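Local coordinates for protein putative mandelate racemase (Bordetella bronchiseptica, PDB 3OP2) that binds magnesium and probably acts on a carboxylate substrate, as a putative mandelate racemase of the enolase superfamily, at residues H304-I309 / E329-H334; R140-S145 / A169-V174; L274-S279 / L299-H304. All coordinates share one frame; numbering follows the deposited sequence.

In the fold
All three contacts are buried, lie along the same curled barrel sheet and touch the bound 2-oxoglutarate, but they join different parts of the sheet. Contact 2 is a true pairing of parallel strands, 139-146 with 169-173, and the two lysines of strand 169-173 send their amines to the ligand. Contact 1 abuts it, since strand 328-331 is the other parallel neighbour of strand 139-146; it is mainly a side-chain contact between a loop and a strand end, with waters between them. Contact 3 starts as a short strand pair and runs on into loops. It shares H304 with contact 1, whereas contacts 2 and 3 do not touch, their nearest atoms being about 5 Å apart. Apolar packing is most extensive in contact 3.

Contact 1: H304-I309 / E329-H334; sequences HTFNDI and EWDITH. With AKG (2-oxoglutaric acid), chain D.
F306 lies between D331 and the bound 2-oxoglutarate at the mouth of the enolase-type barrel, where the loop after strand 300-301 meets the end of strand 328-331. The carboxylate of D331 covers one face of the phenyl ring toward the rim, the two planes 31° apart, while ligand atom C4 lies over the opposite face. A CH-pi contact adds to this, with D331 CB 4.0 Å from the F306 ring centroid and off-centre. F306 owes this position to a first torsion of -163°, with CG anti to the backbone N. D331 OD1 is itself gripped by OG1 and N of T333, the latter closing an Asx turn that steadies the carboxylate. Beside this pair, the E329 carboxylate stands steeply to the H304 imidazole, their planes 75° apart. E329 OE1 accepts from T305 N at 3.0 Å on its anti side, and T305 OG1 donates in return to E329 O at 2.8 Å, so this residue pair is locked twice. E329 OE2, held by a salt bridge to K171 and a hydrogen bond from S144, lies 2.6 Å from O1 of the ligand. One water accepts from D331 N and donates to T305 OG1, at 2.8 Å from that hydroxyl.

Contact 2: R140-S145 / A169-V174; sequences RAYASS and AAKLKV. With AKG (2-oxoglutaric acid), chain D.
R140 opens the pairing of strands 139-146 and 169-173, the ends of a beta-alpha-beta crossover through helix 152-164; its NE comes within 4.4 Å of A169 CB but bonds to T168. The strand axes run parallel within 27°. At Y142 the side chain leans toward the second strand: its CB packs on A169 CB at 3.7 Å, and ring atom CE1 comes 3.6 Å from K171 CB where the two side chains cross at a slant. The phenol oxygen of Y142 accepts from K171 NZ at 3.0 Å. A143 supplies the backbone ladder, its N donating to A169 O and its O accepting from K171 N, the latter bond bending only to 169° at the hydrogen. Next, S144 OG passes 3.7 Å from K171 CE and is bonded to E329. S145, reached through a cis peptide, carries OG at a first torsion of 50°, where it meets K173 NZ at 2.8 Å. Both lysines also bond the 2-oxoglutarate, K171 NZ to O2 at 2.9 Å and K173 NZ to O4. E227 and E329 form salt bridges with K171. The two amines thus hold carboxylate groups at opposite ends of the ligand, consistent with a pocket suited to acidic substrates.

Contact 3: L274-S279 / L299-H304; sequences LQADAS and LAWNPH. With AKG (2-oxoglutaric acid), chain D.
L274 and L299 meet through their CD1 methyls, 4.1 Å apart, with the two side chains crossing at a slant; helix 259-267 adds F262 and I266 to this apolar patch. L274 CB also lies 4.2 Å from W301 CD1. The indole is covered on one face by the CD atom of P303, centred above the ring, while its NE1 side faces A276: CB of that alanine is 3.8 Å from NE1, and W301 NE1 donates to A276 O at 3.0 Å. This bond is bent to 147°, with the oxygen tilted out of the ring plane. L274 and W301 form a parallel bridge and send their side chains to the same face of the curled sheet of the enolase-type barrel, where strands 273-274 and 300-301 are neighbours. L274 N donates to A300 O at 2.8 Å, and L274 O takes N302 N in return. Beyond the strands, H304 N gives a nearly straight bond (174°) to Q275 O. Q275 NE2 turns to E227. At the polar end, D277 CG sits anti to its own N, chi1 -175°, which brings OD2 to H304 ND1 at 2.9 Å. The bond lies in the imidazole plane and meets OD2 on the anti side, tilted out of the carboxylate plane; it fixes the ring's rotation with NE2 on the ligand side. D277 OD1 accepts from OG and N of S279, both from one face of the carboxylate, the N bond closing an Asx turn, and from N315 ND2.

Contact 1: H304-I309 / E329-H334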
loop_
_atom_site.group_PDB
_atom_site.type_symbol
_atom_site.label_atom_id
_atom_site.label_comp_id
_atom_site.label_asym_id
_atom_site.label_seq_id
_atom_site.Cartn_x
_atom_site.Cartn_y
_atom_site.Cartn_z
ATOM N N HIS A 304 -8.988 -8.991 -12.762
ATOM C CA HIS A 304 -7.940 -8.580 -13.688
ATOM C C HIS A 304 -6.891 -9.689 -13.666
ATOM O O HIS A 304 -6.553 -10.178 -12.583
ATOM C CB HIS A 304 -7.333 -7.288 -13.172
ATOM C CG HIS A 304 -6.085 -6.872 -13.879
ATOM N ND1 HIS A 304 -4.840 -7.353 -13.532
ATOM C CD2 HIS A 304 -5.889 -6.003 -14.898
ATOM C CE1 HIS A 304 -3.930 -6.796 -14.313
ATOM N NE2 HIS A 304 -4.541 -5.978 -15.151
ATOM N N THR A 305 -6.383 -10.084 -14.835
ATOM C CA THR A 305 -5.471 -11.248 -14.935
ATOM C C THR A 305 -4.130 -10.934 -15.642
ATOM O O THR A 305 -3.221 -11.772 -15.687
ATOM C CB THR A 305 -6.128 -12.438 -15.694
ATOM O OG1 THR A 305 -6.217 -12.129 -17.090
ATOM C CG2 THR A 305 -7.520 -12.770 -15.157
ATOM N N PHE A 306 -4.043 -9.714 -16.161
ATOM C CA PHE A 306 -3.081 -9.244 -17.151
ATOM C C PHE A 306 -1.642 -9.112 -16.627
ATOM O O PHE A 306 -1.334 -8.167 -15.894
ATOM C CB PHE A 306 -3.605 -7.859 -17.592
ATOM C CG PHE A 306 -3.034 -7.323 -18.882
ATOM C CD1 PHE A 306 -1.725 -6.859 -18.951
ATOM C CD2 PHE A 306 -3.854 -7.193 -20.008
ATOM C CE1 PHE A 306 -1.213 -6.319 -20.141
ATOM C CE2 PHE A 306 -3.358 -6.660 -21.216
ATOM C CZ PHE A 306 -2.036 -6.215 -21.278
ATOM N N ASN A 307 -0.782 -10.066 -16.984
ATOM C CA ASN A 307 0.698 -9.897 -16.936
ATOM C C ASN A 307 1.435 -11.045 -17.617
ATOM O O ASN A 307 2.242 -10.830 -18.527
ATOM C CB ASN A 307 1.259 -9.721 -15.515
ATOM C CG ASN A 307 2.693 -9.175 -15.514
ATOM O OD1 ASN A 307 2.914 -7.996 -15.786
ATOM N ND2 ASN A 307 3.664 -10.025 -15.198
ATOM N N ASP A 308 1.160 -12.261 -17.156
ATOM C CA ASP A 308 1.827 -13.457 -17.660
ATOM C C ASP A 308 0.924 -14.669 -17.473
ATOM O O ASP A 308 -0.139 -14.576 -16.834
ATOM C CB ASP A 308 3.174 -13.656 -16.952
ATOM C CG ASP A 308 3.041 -13.667 -15.435
ATOM O OD1 ASP A 308 2.554 -14.673 -14.891
ATOM O OD2 ASP A 308 3.429 -12.681 -14.780
ATOM N N ILE A 309 1.350 -15.806 -18.011
ATOM C CA ILE A 309 0.527 -17.019 -17.976
ATOM C C ILE A 309 0.257 -17.537 -16.556
ATOM O O ILE A 309 -0.755 -18.196 -16.297
ATOM C CB ILE A 309 1.115 -18.133 -18.867
ATOM C CG1 ILE A 309 0.032 -19.164 -19.229
ATOM C CG2 ILE A 309 2.337 -18.780 -18.214
ATOM C CD1 ILE A 309 -1.145 -18.607 -20.046
ATOM N N GLU A 329 -10.755 -12.009 -18.322
ATOM C CA GLU A 329 -9.837 -11.200 -19.101
ATOM C C GLU A 329 -8.766 -12.045 -19.777
ATOM O O GLU A 329 -7.995 -12.755 -19.102
ATOM C CB GLU A 329 -9.183 -10.132 -18.227
ATOM C CG GLU A 329 -8.221 -9.254 -18.998
ATOM C CD GLU A 329 -7.692 -8.091 -18.195
ATOM O OE1 GLU A 329 -7.412 -8.256 -16.988
ATOM O OE2 GLU A 329 -7.548 -7.007 -18.792
ATOM N N TRP A 330 -8.734 -11.962 -21.105
ATOM C CA TRP A 330 -7.662 -12.570 -21.875
ATOM C C TRP A 330 -6.833 -11.510 -22.598
ATOM O O TRP A 330 -7.265 -10.949 -23.597
ATOM C CB TRP A 330 -8.168 -13.648 -22.850
ATOM C CG TRP A 330 -7.049 -14.599 -23.226
ATOM C CD1 TRP A 330 -6.154 -14.443 -24.244
ATOM C CD2 TRP A 330 -6.675 -15.820 -22.549
ATOM N NE1 TRP A 330 -5.264 -15.495 -24.261
ATOM C CE2 TRP A 330 -5.557 -16.348 -23.227
ATOM C CE3 TRP A 330 -7.183 -16.519 -21.444
ATOM C CZ2 TRP A 330 -4.934 -17.548 -22.834
ATOM C CZ3 TRP A 330 -6.562 -17.719 -21.058
ATOM C CH2 TRP A 330 -5.452 -18.217 -21.758
ATOM N N ASP A 331 -5.644 -11.240 -22.049
ATOM C CA ASP A 331 -4.636 -10.356 -22.650
ATOM C C ASP A 331 -4.316 -10.851 -24.063
ATOM O O ASP A 331 -3.721 -11.913 -24.232
ATOM C CB ASP A 331 -3.383 -10.338 -21.742
ATOM C CG ASP A 331 -2.123 -9.785 -22.422
ATOM O OD1 ASP A 331 -2.232 -8.934 -23.336
ATOM O OD2 ASP A 331 -1.010 -10.202 -22.005
ATOM N N ILE A 332 -4.749 -10.099 -25.070
ATOM C CA ILE A 332 -4.573 -10.532 -26.455
ATOM C C ILE A 332 -3.370 -9.875 -27.178
ATOM O O ILE A 332 -3.157 -10.096 -28.375
ATOM C CB ILE A 332 -5.886 -10.383 -27.285
ATOM C CG1 ILE A 332 -6.539 -9.016 -27.075
ATOM C CG2 ILE A 332 -6.879 -11.479 -26.918
ATOM C CD1 ILE A 332 -5.774 -7.817 -27.660
ATOM N N THR A 333 -2.596 -9.072 -26.448
ATOM C CA THR A 333 -1.392 -8.445 -27.005
ATOM C C THR A 333 -0.246 -9.451 -27.133
ATOM O O THR A 333 -0.225 -10.482 -26.458
ATOM C CB THR A 333 -0.899 -7.227 -26.169
ATOM O OG1 THR A 333 -0.320 -7.673 -24.932
ATOM C CG2 THR A 333 -2.037 -6.242 -25.896
ATOM N N HIS A 334 0.699 -9.131 -28.009
ATOM C CA HIS A 334 1.911 -9.908 -28.183
ATOM C C HIS A 334 2.707 -9.953 -26.871
ATOM O O HIS A 334 3.214 -8.931 -26.405
ATOM C CB HIS A 334 2.736 -9.290 -29.318
ATOM C CG HIS A 334 4.125 -9.831 -29.428
ATOM N ND1 HIS A 334 5.145 -9.443 -28.583
ATOM C CD2 HIS A 334 4.669 -10.720 -30.292
ATOM C CE1 HIS A 334 6.256 -10.075 -28.919
ATOM N NE2 HIS A 334 5.994 -10.854 -29.954
HETATM C C1 AKG D . -6.501 -3.940 -17.935
HETATM O O1 AKG D . -5.918 -4.985 -18.285
HETATM O O2 AKG D . -7.659 -3.956 -17.447
HETATM C C2 AKG D . -5.823 -2.650 -18.059
HETATM O O5 AKG D . -6.411 -1.651 -17.670
HETATM C C3 AKG D . -4.415 -2.519 -18.604
HETATM C C4 AKG D . -4.335 -2.945 -20.069
HETATM C C5 AKG D . -3.145 -2.321 -20.790
HETATM O O3 AKG D . -2.022 -2.252 -20.231
HETATM O O4 AKG D . -3.317 -1.900 -21.957
HETATM O O HOH W 1 -4.545 -11.749 -19.313
HETATM O O HOH W 2 -1.298 -11.392 -19.386
#

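Contact 2: R140-S145 / A169-V174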
loop_
_atom_site.group_PDB
_atom_site.type_symbol
_atom_site.label_atom_id
_atom_site.label_comp_id
_atom_site.label_asym_id
_atom_site.label_seq_id
_atom_site.Cartn_x
_atom_site.Cartn_y
_atom_site.Cartn_z
ATOM N N ARG A 140 -16.244 -18.185 -19.754
ATOM C CA ARG A 140 -16.397 -17.159 -20.780
ATOM C C ARG A 140 -15.290 -16.107 -20.713
ATOM O O ARG A 140 -15.101 -15.453 -19.677
ATOM C CB ARG A 140 -17.752 -16.474 -20.674
ATOM C CG ARG A 140 -17.875 -15.305 -21.640
ATOM C CD ARG A 140 -18.967 -14.340 -21.257
ATOM N NE ARG A 140 -19.621 -13.878 -22.478
ATOM C CZ ARG A 140 -20.800 -13.273 -22.518
ATOM N NH1 ARG A 140 -21.469 -13.027 -21.388
ATOM N NH2 ARG A 140 -21.301 -12.909 -23.693
ATOM N N ALA A 141 -14.592 -15.934 -21.833
ATOM C CA ALA A 141 -13.463 -15.008 -21.918
ATOM C C ALA A 141 -13.818 -13.750 -22.700
ATOM O O ALA A 141 -14.744 -13.754 -23.534
ATOM C CB ALA A 141 -12.255 -15.706 -22.545
ATOM N N TYR A 142 -13.093 -12.669 -22.409
ATOM C CA TYR A 142 -13.145 -11.477 -23.247
ATOM C C TYR A 142 -11.746 -11.081 -23.738
ATOM O O TYR A 142 -10.739 -11.354 -23.065
ATOM C CB TYR A 142 -13.898 -10.318 -22.567
ATOM C CG TYR A 142 -13.175 -9.619 -21.448
ATOM C CD1 TYR A 142 -12.341 -8.526 -21.711
ATOM C CD2 TYR A 142 -13.343 -10.017 -20.121
ATOM C CE1 TYR A 142 -11.680 -7.857 -20.686
ATOM C CE2 TYR A 142 -12.681 -9.345 -19.078
ATOM C CZ TYR A 142 -11.856 -8.266 -19.377
ATOM O OH TYR A 142 -11.182 -7.600 -18.370
ATOM N N ALA A 143 -11.706 -10.463 -24.915
ATOM C CA ALA A 143 -10.462 -9.985 -25.532
ATOM C C ALA A 143 -10.066 -8.635 -24.978
ATOM O O ALA A 143 -10.821 -7.676 -25.088
ATOM C CB ALA A 143 -10.616 -9.899 -27.057
ATOM N N SER A 144 -8.876 -8.560 -24.391
ATOM C CA SER A 144 -8.393 -7.313 -23.783
ATOM C C SER A 144 -7.041 -6.864 -24.361
ATOM O O SER A 144 -6.048 -7.583 -24.242
ATOM C CB SER A 144 -8.278 -7.467 -22.267
ATOM O OG SER A 144 -7.768 -6.284 -21.678
ATOM N N SER A 145 -6.985 -5.679 -24.968
ATOM C CA SER A 145 -8.118 -4.765 -25.130
ATOM C C SER A 145 -7.927 -3.934 -26.393
ATOM O O SER A 145 -6.819 -3.835 -26.921
ATOM C CB SER A 145 -8.258 -3.835 -23.911
ATOM O OG SER A 145 -7.023 -3.223 -23.578
ATOM N N ALA A 169 -17.106 -11.513 -26.384
ATOM C CA ALA A 169 -16.962 -10.275 -25.638
ATOM C C ALA A 169 -15.573 -9.686 -25.810
ATOM O O ALA A 169 -14.584 -10.430 -25.917
ATOM C CB ALA A 169 -17.243 -10.520 -24.136
ATOM N N ALA A 170 -15.501 -8.352 -25.797
ATOM C CA ALA A 170 -14.236 -7.621 -25.874
ATOM C C ALA A 170 -14.275 -6.300 -25.092
ATOM O O ALA A 170 -15.347 -5.725 -24.889
ATOM C CB ALA A 170 -13.859 -7.364 -27.323
ATOM N N LYS A 171 -13.101 -5.830 -24.661
ATOM C CA LYS A 171 -12.994 -4.576 -23.912
ATOM C C LYS A 171 -12.327 -3.454 -24.719
ATOM O O LYS A 171 -11.281 -3.661 -25.358
ATOM C CB LYS A 171 -12.249 -4.806 -22.593
ATOM C CG LYS A 171 -12.285 -3.648 -21.602
ATOM C CD LYS A 171 -11.921 -4.149 -20.211
ATOM C CE LYS A 171 -10.417 -4.273 -20.045
ATOM N NZ LYS A 171 -10.027 -4.896 -18.747
ATOM N N LEU A 172 -12.942 -2.272 -24.669
ATOM C CA LEU A 172 -12.429 -1.073 -25.323
ATOM C C LEU A 172 -11.946 -0.023 -24.310
ATOM O O LEU A 172 -12.632 0.286 -23.330
ATOM C CB LEU A 172 -13.513 -0.477 -26.225
ATOM C CG LEU A 172 -13.326 0.931 -26.818
ATOM C CD1 LEU A 172 -12.461 0.897 -28.078
ATOM C CD2 LEU A 172 -14.663 1.538 -27.151
ATOM N N LYS A 173 -10.759 0.523 -24.556
ATOM C CA LYS A 173 -10.262 1.663 -23.801
ATOM C C LYS A 173 -11.021 2.924 -24.206
ATOM O O LYS A 173 -11.301 3.142 -25.385
ATOM C CB LYS A 173 -8.754 1.844 -23.994
ATOM C CG LYS A 173 -7.930 0.891 -23.139
ATOM C CD LYS A 173 -6.433 1.056 -23.387
ATOM C CE LYS A 173 -5.614 0.370 -22.308
ATOM N NZ LYS A 173 -5.924 -1.087 -22.201
ATOM N N VAL A 174 -11.381 3.724 -23.202
ATOM C CA VAL A 174 -12.163 4.942 -23.389
ATOM C C VAL A 174 -11.662 6.003 -22.415
ATOM O O VAL A 174 -10.793 5.732 -21.588
ATOM C CB VAL A 174 -13.691 4.717 -23.141
ATOM C CG1 VAL A 174 -14.281 3.655 -24.087
ATOM C CG2 VAL A 174 -13.973 4.369 -21.669
HETATM C C1 AKG D . -6.501 -3.940 -17.935
HETATM O O1 AKG D . -5.918 -4.985 -18.285
HETATM O O2 AKG D . -7.659 -3.956 -17.447
HETATM C C2 AKG D . -5.823 -2.650 -18.059
HETATM O O5 AKG D . -6.411 -1.651 -17.670
HETATM C C3 AKG D . -4.415 -2.519 -18.604
HETATM C C4 AKG D . -4.335 -2.945 -20.069
HETATM C C5 AKG D . -3.145 -2.321 -20.790
HETATM O O3 AKG D . -2.022 -2.252 -20.231
HETATM O O4 AKG D . -3.317 -1.900 -21.957
#

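Contact 3: L274-S279 / L299-H304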
loop_
_atom_site.group_PDB
_atom_site.type_symbol
_atom_site.label_atom_id
_atom_site.label_comp_id
_atom_site.label_asym_id
_atom_site.label_seq_id
_atom_site.Cartn_x
_atom_site.Cartn_y
_atom_site.Cartn_z
ATOM N N LEU A 274 -16.070 -6.662 -8.775
ATOM C CA LEU A 274 -14.753 -6.574 -8.158
ATOM C C LEU A 274 -13.766 -7.278 -9.066
ATOM O O LEU A 274 -14.053 -8.364 -9.595
ATOM C CB LEU A 274 -14.755 -7.241 -6.784
ATOM C CG LEU A 274 -15.573 -6.607 -5.654
ATOM C CD1 LEU A 274 -17.082 -6.625 -5.952
ATOM C CD2 LEU A 274 -15.275 -7.352 -4.340
ATOM N N GLN A 275 -12.617 -6.645 -9.267
ATOM C CA GLN A 275 -11.629 -7.122 -10.228
ATOM C C GLN A 275 -10.277 -7.380 -9.590
ATOM O O GLN A 275 -9.247 -7.337 -10.276
ATOM C CB GLN A 275 -11.489 -6.126 -11.375
ATOM C CG GLN A 275 -12.781 -5.931 -12.159
ATOM C CD GLN A 275 -12.623 -4.929 -13.286
ATOM O OE1 GLN A 275 -12.382 -3.755 -13.046
ATOM N NE2 GLN A 275 -12.767 -5.392 -14.527
ATOM N N ALA A 276 -10.290 -7.647 -8.280
ATOM C CA ALA A 276 -9.113 -8.120 -7.542
ATOM C C ALA A 276 -8.374 -9.200 -8.315
ATOM O O ALA A 276 -8.983 -10.153 -8.819
ATOM C CB ALA A 276 -9.509 -8.652 -6.162
ATOM N N ASP A 277 -7.061 -9.025 -8.416
ATOM C CA ASP A 277 -6.197 -9.942 -9.147
ATOM C C ASP A 277 -5.489 -10.804 -8.111
ATOM O O ASP A 277 -4.856 -10.277 -7.190
ATOM C CB ASP A 277 -5.184 -9.123 -9.956
ATOM C CG ASP A 277 -4.294 -9.978 -10.852
ATOM O OD1 ASP A 277 -4.106 -11.191 -10.592
ATOM O OD2 ASP A 277 -3.757 -9.411 -11.823
ATOM N N ALA A 278 -5.606 -12.124 -8.232
ATOM C CA ALA A 278 -4.980 -13.025 -7.260
ATOM C C ALA A 278 -3.474 -12.737 -7.096
ATOM O O ALA A 278 -2.922 -12.867 -6.006
ATOM C CB ALA A 278 -5.219 -14.480 -7.650
ATOM N N SER A 279 -2.832 -12.313 -8.185
ATOM C CA SER A 279 -1.397 -12.051 -8.202
ATOM C C SER A 279 -1.022 -10.674 -7.659
ATOM O O SER A 279 0.164 -10.366 -7.530
ATOM C CB SER A 279 -0.848 -12.224 -9.627
ATOM O OG SER A 279 -1.449 -11.290 -10.516
ATOM N N LEU A 299 -22.788 -9.504 -5.809
ATOM C CA LEU A 299 -22.000 -8.808 -6.820
ATOM C C LEU A 299 -21.151 -9.835 -7.554
ATOM O O LEU A 299 -21.151 -11.015 -7.166
ATOM C CB LEU A 299 -21.107 -7.769 -6.147
ATOM C CG LEU A 299 -21.829 -6.802 -5.217
ATOM C CD1 LEU A 299 -20.810 -5.869 -4.543
ATOM C CD2 LEU A 299 -22.909 -6.015 -5.975
ATOM N N ALA A 300 -20.428 -9.410 -8.593
ATOM C CA ALA A 300 -19.537 -10.318 -9.341
ATOM C C ALA A 300 -18.067 -10.079 -9.002
ATOM O O ALA A 300 -17.675 -8.974 -8.625
ATOM C CB ALA A 300 -19.758 -10.175 -10.835
ATOM N N TRP A 301 -17.265 -11.132 -9.109
ATOM C CA TRP A 301 -15.824 -11.009 -9.049
ATOM C C TRP A 301 -15.271 -11.552 -10.366
ATOM O O TRP A 301 -15.346 -12.739 -10.625
ATOM C CB TRP A 301 -15.226 -11.766 -7.851
ATOM C CG TRP A 301 -13.718 -11.887 -7.932
ATOM C CD1 TRP A 301 -12.803 -10.885 -7.766
ATOM C CD2 TRP A 301 -12.963 -13.068 -8.257
ATOM N NE1 TRP A 301 -11.529 -11.368 -7.948
ATOM C CE2 TRP A 301 -11.594 -12.707 -8.237
ATOM C CE3 TRP A 301 -13.307 -14.401 -8.542
ATOM C CZ2 TRP A 301 -10.567 -13.632 -8.502
ATOM C CZ3 TRP A 301 -12.281 -15.319 -8.810
ATOM C CH2 TRP A 301 -10.928 -14.922 -8.783
ATOM N N ASN A 302 -14.762 -10.654 -11.198
ATOM C CA ASN A 302 -14.179 -11.003 -12.480
ATOM C C ASN A 302 -12.780 -10.407 -12.463
ATOM O O ASN A 302 -12.621 -9.221 -12.744
ATOM C CB ASN A 302 -15.023 -10.430 -13.644
ATOM C CG ASN A 302 -16.483 -10.921 -13.629
ATOM O OD1 ASN A 302 -17.421 -10.123 -13.605
ATOM N ND2 ASN A 302 -16.669 -12.230 -13.631
ATOM N N PRO A 303 -11.757 -11.217 -12.097
ATOM C CA PRO A 303 -10.446 -10.643 -11.817
ATOM C C PRO A 303 -9.790 -10.007 -13.026
ATOM O O PRO A 303 -9.989 -10.442 -14.158
ATOM C CB PRO A 303 -9.608 -11.858 -11.403
ATOM C CG PRO A 303 -10.271 -13.017 -12.125
ATOM C CD PRO A 303 -11.735 -12.687 -11.979
ATOM N N HIS A 304 -8.988 -8.991 -12.762
ATOM C CA HIS A 304 -7.940 -8.580 -13.688
ATOM C C HIS A 304 -6.891 -9.689 -13.666
ATOM O O HIS A 304 -6.553 -10.178 -12.583
ATOM C CB HIS A 304 -7.333 -7.288 -13.172
ATOM C CG HIS A 304 -6.085 -6.872 -13.879
ATOM N ND1 HIS A 304 -4.840 -7.353 -13.532
ATOM C CD2 HIS A 304 -5.889 -6.003 -14.898
ATOM C CE1 HIS A 304 -3.930 -6.796 -14.313
ATOM N NE2 HIS A 304 -4.541 -5.978 -15.151
HETATM C C1 AKG D . -6.501 -3.940 -17.935
HETATM O O1 AKG D . -5.918 -4.985 -18.285
HETATM O O2 AKG D . -7.659 -3.956 -17.447
HETATM C C2 AKG D . -5.823 -2.650 -18.059
HETATM O O5 AKG D . -6.411 -1.651 -17.670
HETATM C C3 AKG D . -4.415 -2.519 -18.604
HETATM C C4 AKG D . -4.335 -2.945 -20.069
HETATM C C5 AKG D . -3.145 -2.321 -20.790
HETATM O O3 AKG D . -2.022 -2.252 -20.231
HETATM O O4 AKG D . -3.317 -1.900 -21.957
HETATM O O HOH W 3 -11.429 -7.925 -15.784
#